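Putative eukaryotic translation initiation factor eIF-4E (Leishmania major, PDB 5WB5) probably binds the 7-methylguanosine cap (cap 4) at the 5' end of mRNA and acts in translation initiation. Local coordinates at residues W27-D32 / S75-F80. Residues are numbered along the deposited sequence; the frame is centred on the assembly and turned at random.
Sequences WTLWYD and SQYHFF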
ATOM      1  N   TRP A  27     -10.262   0.206  -1.964  1.00 39.69           N
ATOM      2  CA  TRP A  27      -8.855  -0.048  -2.260  1.00 53.66           C
ATOM      3  C   TRP A  27      -8.591  -1.543  -2.252  1.00 41.09           C
ATOM      4  O   TRP A  27      -9.025  -2.245  -1.336  1.00 25.60           O
ATOM      5  CB  TRP A  27      -7.940   0.649  -1.249  1.00 46.40           C
ATOM      6  CG  TRP A  27      -8.058   2.134  -1.267  1.00 53.75           C
ATOM      7  CD1 TRP A  27      -8.971   2.888  -0.596  1.00 45.96           C
ATOM      8  CD2 TRP A  27      -7.237   3.053  -1.995  1.00 54.65           C
ATOM      9  NE1 TRP A  27      -8.773   4.218  -0.859  1.00 38.22           N
ATOM     10  CE2 TRP A  27      -7.712   4.348  -1.716  1.00 42.25           C
ATOM     11  CE3 TRP A  27      -6.147   2.904  -2.857  1.00 55.38           C
ATOM     12  CZ2 TRP A  27      -7.135   5.491  -2.264  1.00 39.79           C
ATOM     13  CZ3 TRP A  27      -5.574   4.041  -3.402  1.00 65.77           C
ATOM     14  CH2 TRP A  27      -6.071   5.319  -3.103  1.00 38.25           C
ATOM     15  N   THR A  28      -7.868  -2.022  -3.259  1.00 54.57           N
ATOM     16  CA  THR A  28      -7.541  -3.432  -3.395  1.00 26.21           C
ATOM     17  C   THR A  28      -6.055  -3.647  -3.142  1.00 36.03           C
ATOM     18  O   THR A  28      -5.213  -2.854  -3.590  1.00 59.62           O
ATOM     19  CB  THR A  28      -7.909  -3.949  -4.788  1.00 54.17           C
ATOM     20  OG1 THR A  28      -9.289  -3.670  -5.060  1.00 38.04           O
ATOM     21  CG2 THR A  28      -7.673  -5.451  -4.885  1.00 26.92           C
ATOM     22  N   LEU A  29      -5.749  -4.732  -2.428  1.00 26.53           N
ATOM     23  CA  LEU A  29      -4.390  -5.134  -2.097  1.00 46.58           C
ATOM     24  C   LEU A  29      -3.972  -6.316  -2.967  1.00 61.62           C
ATOM     25  O   LEU A  29      -4.764  -7.233  -3.210  1.00 53.38           O
ATOM     26  CB  LEU A  29      -4.287  -5.508  -0.612  1.00 64.61           C
ATOM     27  CG  LEU A  29      -2.992  -6.153  -0.100  1.00 25.44           C
ATOM     28  CD1 LEU A  29      -1.848  -5.162  -0.066  1.00 36.75           C
ATOM     29  CD2 LEU A  29      -3.204  -6.762   1.281  1.00 25.19           C
ATOM     30  N   TRP A  30      -2.720  -6.286  -3.425  1.00 41.62           N
ATOM     31  CA  TRP A  30      -2.143  -7.325  -4.263  1.00 37.05           C
ATOM     32  C   TRP A  30      -0.772  -7.695  -3.713  1.00 38.59           C
ATOM     33  O   TRP A  30      -0.119  -6.895  -3.037  1.00 42.78           O
ATOM     34  CB  TRP A  30      -2.001  -6.872  -5.723  1.00 26.99           C
ATOM     35  CG  TRP A  30      -3.175  -6.106  -6.282  1.00 44.13           C
ATOM     36  CD1 TRP A  30      -3.681  -4.918  -5.830  1.00 32.38           C
ATOM     37  CD2 TRP A  30      -3.961  -6.465  -7.426  1.00 48.09           C
ATOM     38  NE1 TRP A  30      -4.742  -4.527  -6.612  1.00 67.84           N
ATOM     39  CE2 TRP A  30      -4.934  -5.458  -7.598  1.00 41.18           C
ATOM     40  CE3 TRP A  30      -3.941  -7.543  -8.315  1.00 48.17           C
ATOM     41  CZ2 TRP A  30      -5.877  -5.499  -8.623  1.00 53.01           C
ATOM     42  CZ3 TRP A  30      -4.879  -7.583  -9.330  1.00 44.52           C
ATOM     43  CH2 TRP A  30      -5.834  -6.565  -9.476  1.00 56.52           C
ATOM     44  N   TYR A  31      -0.331  -8.914  -4.028  1.00 59.87           N
ATOM     45  CA  TYR A  31       0.974  -9.416  -3.615  1.00 50.06           C
ATOM     46  C   TYR A  31       1.592 -10.226  -4.744  1.00 54.34           C
ATOM     47  O   TYR A  31       0.918 -11.066  -5.343  1.00 57.27           O
ATOM     48  CB  TYR A  31       0.868 -10.303  -2.375  1.00 26.50           C
ATOM     49  CG  TYR A  31       2.112 -11.116  -2.082  1.00 58.76           C
ATOM     50  CD1 TYR A  31       2.298 -12.372  -2.652  1.00 59.70           C
ATOM     51  CD2 TYR A  31       3.095 -10.635  -1.230  1.00 47.87           C
ATOM     52  CE1 TYR A  31       3.428 -13.117  -2.384  1.00 26.88           C
ATOM     53  CE2 TYR A  31       4.225 -11.374  -0.955  1.00 54.12           C
ATOM     54  CZ  TYR A  31       4.389 -12.613  -1.531  1.00 40.54           C
ATOM     55  OH  TYR A  31       5.522 -13.343  -1.250  1.00 42.73           O
ATOM     56  N   ASP A  32       2.871  -9.984  -5.031  1.00 62.70           N
ATOM     57  CA  ASP A  32       3.558 -10.804  -6.026  1.00 48.99           C
ATOM     58  C   ASP A  32       4.974 -11.114  -5.562  1.00 52.94           C
ATOM     59  O   ASP A  32       5.526 -10.441  -4.689  1.00 69.03           O
ATOM     60  CB  ASP A  32       3.577 -10.150  -7.419  1.00 57.74           C
ATOM     61  CG  ASP A  32       4.407  -8.882  -7.477  1.00 72.15           C
ATOM     62  OD1 ASP A  32       5.159  -8.603  -6.523  1.00111.88           O
ATOM     63  OD2 ASP A  32       4.308  -8.160  -8.492  1.00 68.90           O
ATOM     64  N   SER A  75       9.435  -9.692  -2.924  1.00 60.43           N
ATOM     65  CA  SER A  75       7.991  -9.598  -2.792  1.00 45.57           C
ATOM     66  C   SER A  75       7.561  -8.152  -2.997  1.00 43.43           C
ATOM     67  O   SER A  75       8.345  -7.217  -2.814  1.00 44.66           O
ATOM     68  CB  SER A  75       7.520 -10.097  -1.420  1.00 76.65           C
ATOM     69  OG  SER A  75       7.811 -11.472  -1.248  1.00 79.16           O
ATOM     70  N   GLN A  76       6.303  -7.972  -3.390  1.00 39.00           N
ATOM     71  CA  GLN A  76       5.759  -6.628  -3.547  1.00 50.67           C
ATOM     72  C   GLN A  76       4.301  -6.594  -3.120  1.00 39.71           C
ATOM     73  O   GLN A  76       3.491  -7.403  -3.591  1.00 59.17           O
ATOM     74  CB  GLN A  76       5.876  -6.125  -4.991  1.00 77.24           C
ATOM     75  CG  GLN A  76       7.268  -6.238  -5.590  1.00 80.93           C
ATOM     76  CD  GLN A  76       7.375  -5.630  -6.981  1.00 98.57           C
ATOM     77  OE1 GLN A  76       8.475  -5.475  -7.511  1.00103.81           O
ATOM     78  NE2 GLN A  76       6.238  -5.285  -7.579  1.00 94.40           N
ATOM     79  N   TYR A  77       3.995  -5.652  -2.221  1.00 60.65           N
ATOM     80  CA  TYR A  77       2.630  -5.251  -1.904  1.00 41.64           C
ATOM     81  C   TYR A  77       2.215  -4.132  -2.850  1.00 25.90           C
ATOM     82  O   TYR A  77       2.955  -3.160  -3.031  1.00 36.19           O
ATOM     83  CB  TYR A  77       2.512  -4.744  -0.461  1.00 26.73           C
ATOM     84  CG  TYR A  77       2.463  -5.793   0.631  1.00 25.13           C
ATOM     85  CD1 TYR A  77       1.643  -6.912   0.524  1.00 36.26           C
ATOM     86  CD2 TYR A  77       3.226  -5.652   1.784  1.00 31.30           C
ATOM     87  CE1 TYR A  77       1.598  -7.863   1.529  1.00 25.26           C
ATOM     88  CE2 TYR A  77       3.188  -6.597   2.793  1.00 24.59           C
ATOM     89  CZ  TYR A  77       2.371  -7.699   2.662  1.00 50.04           C
ATOM     90  OH  TYR A  77       2.332  -8.639   3.666  1.00 29.63           O
ATOM     91  N   HIS A  78       1.034  -4.267  -3.440  1.00 34.00           N
ATOM     92  CA  HIS A  78       0.411  -3.201  -4.210  1.00 36.68           C
ATOM     93  C   HIS A  78      -0.896  -2.838  -3.526  1.00 40.41           C
ATOM     94  O   HIS A  78      -1.579  -3.710  -2.989  1.00 38.88           O
ATOM     95  CB  HIS A  78       0.139  -3.622  -5.662  1.00 51.18           C
ATOM     96  CG  HIS A  78       1.293  -4.310  -6.324  1.00 64.77           C
ATOM     97  ND1 HIS A  78       2.101  -3.685  -7.248  1.00 50.39           N
ATOM     98  CD2 HIS A  78       1.768  -5.573  -6.202  1.00 62.99           C
ATOM     99  CE1 HIS A  78       3.028  -4.531  -7.664  1.00 66.40           C
ATOM    100  NE2 HIS A  78       2.848  -5.683  -7.045  1.00 53.17           N
ATOM    101  N   PHE A  79      -1.248  -1.557  -3.549  1.00 56.27           N
ATOM    102  CA  PHE A  79      -2.459  -1.075  -2.886  1.00 55.60           C
ATOM    103  C   PHE A  79      -3.014   0.038  -3.763  1.00 26.70           C
ATOM    104  O   PHE A  79      -2.491   1.155  -3.750  1.00 27.67           O
ATOM    105  CB  PHE A  79      -2.148  -0.590  -1.475  1.00 64.03           C
ATOM    106  CG  PHE A  79      -3.364  -0.276  -0.653  1.00 51.24           C
ATOM    107  CD1 PHE A  79      -4.126  -1.292  -0.105  1.00 45.16           C
ATOM    108  CD2 PHE A  79      -3.731   1.038  -0.411  1.00 48.82           C
ATOM    109  CE1 PHE A  79      -5.241  -1.005   0.658  1.00 50.79           C
ATOM    110  CE2 PHE A  79      -4.842   1.331   0.350  1.00 53.37           C
ATOM    111  CZ  PHE A  79      -5.598   0.309   0.888  1.00 56.49           C
ATOM    112  N   PHE A  80      -4.054  -0.270  -4.539  1.00 26.77           N
ATOM    113  CA  PHE A  80      -4.525   0.638  -5.580  1.00 38.25           C
ATOM    114  C   PHE A  80      -6.030   0.815  -5.498  1.00 27.27           C
ATOM    115  O   PHE A  80      -6.750  -0.076  -5.040  1.00 38.28           O
ATOM    116  CB  PHE A  80      -4.151   0.130  -6.980  1.00 39.48           C
ATOM    117  CG  PHE A  80      -2.758   0.491  -7.397  1.00 58.53           C
ATOM    118  CD1 PHE A  80      -1.664  -0.068  -6.758  1.00 28.94           C
ATOM    119  CD2 PHE A  80      -2.540   1.397  -8.424  1.00 35.83           C
ATOM    120  CE1 PHE A  80      -0.377   0.268  -7.135  1.00 29.81           C
ATOM    121  CE2 PHE A  80      -1.258   1.736  -8.806  1.00 28.60           C
ATOM    122  CZ  PHE A  80      -0.173   1.169  -8.161  1.00 33.38           C
TER
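Trp30 and His78 face each other as a hydrogen-bonded pair in the curved antiparallel sheet of the eIF4E fold. Trp30 N donates to His78 O at 2.9 Å, and His78 N returns a bond to Trp30 O. Like pairs, Thr28 with Phe80 and Asp32 with Gln76, continue the ladder. Strand 47-54 flanks segment 27-32 on its other edge, and strand 164-171 flanks segment 75-80.

The His78 side chain can be followed outward. Its CB lies 3.9 Å from Trp30 CB. With CG beside the backbone N (chi1 -46°), CD2 runs past Trp30 O and CB. At the tip, NE2 donates a weak hydrogen bond to Asp32 OD2 at 3.2 Å, and CE1 lies farther from the same oxygen. The carboxylate meets the imidazole at its edge, the two planes almost perpendicular (89°). Gln76 lies beside the same carboxylate, but its OE1 is hydrogen-bonded to Ser170 OG.

Leu29, Tyr31, Tyr77 and Phe79 occupy the other face, where helix 133-147 covers Phe79. Leu29 CD1 packs on Tyr77 CD1 at 3.9 Å. Tyr31 CD2 approaches Tyr77 CE1, while Tyr77 OH is hydrogen-bonded to Lys66 O. Apolar side chains from the chain of another protein pack on Tyr31 and Tyr77. Tyr31 has CG anti to N (chi1 166°), which carries the ring along the sheet to Ser75. There Ser75 OG donates a hydrogen bond to Tyr31 OH at 3.0 Å.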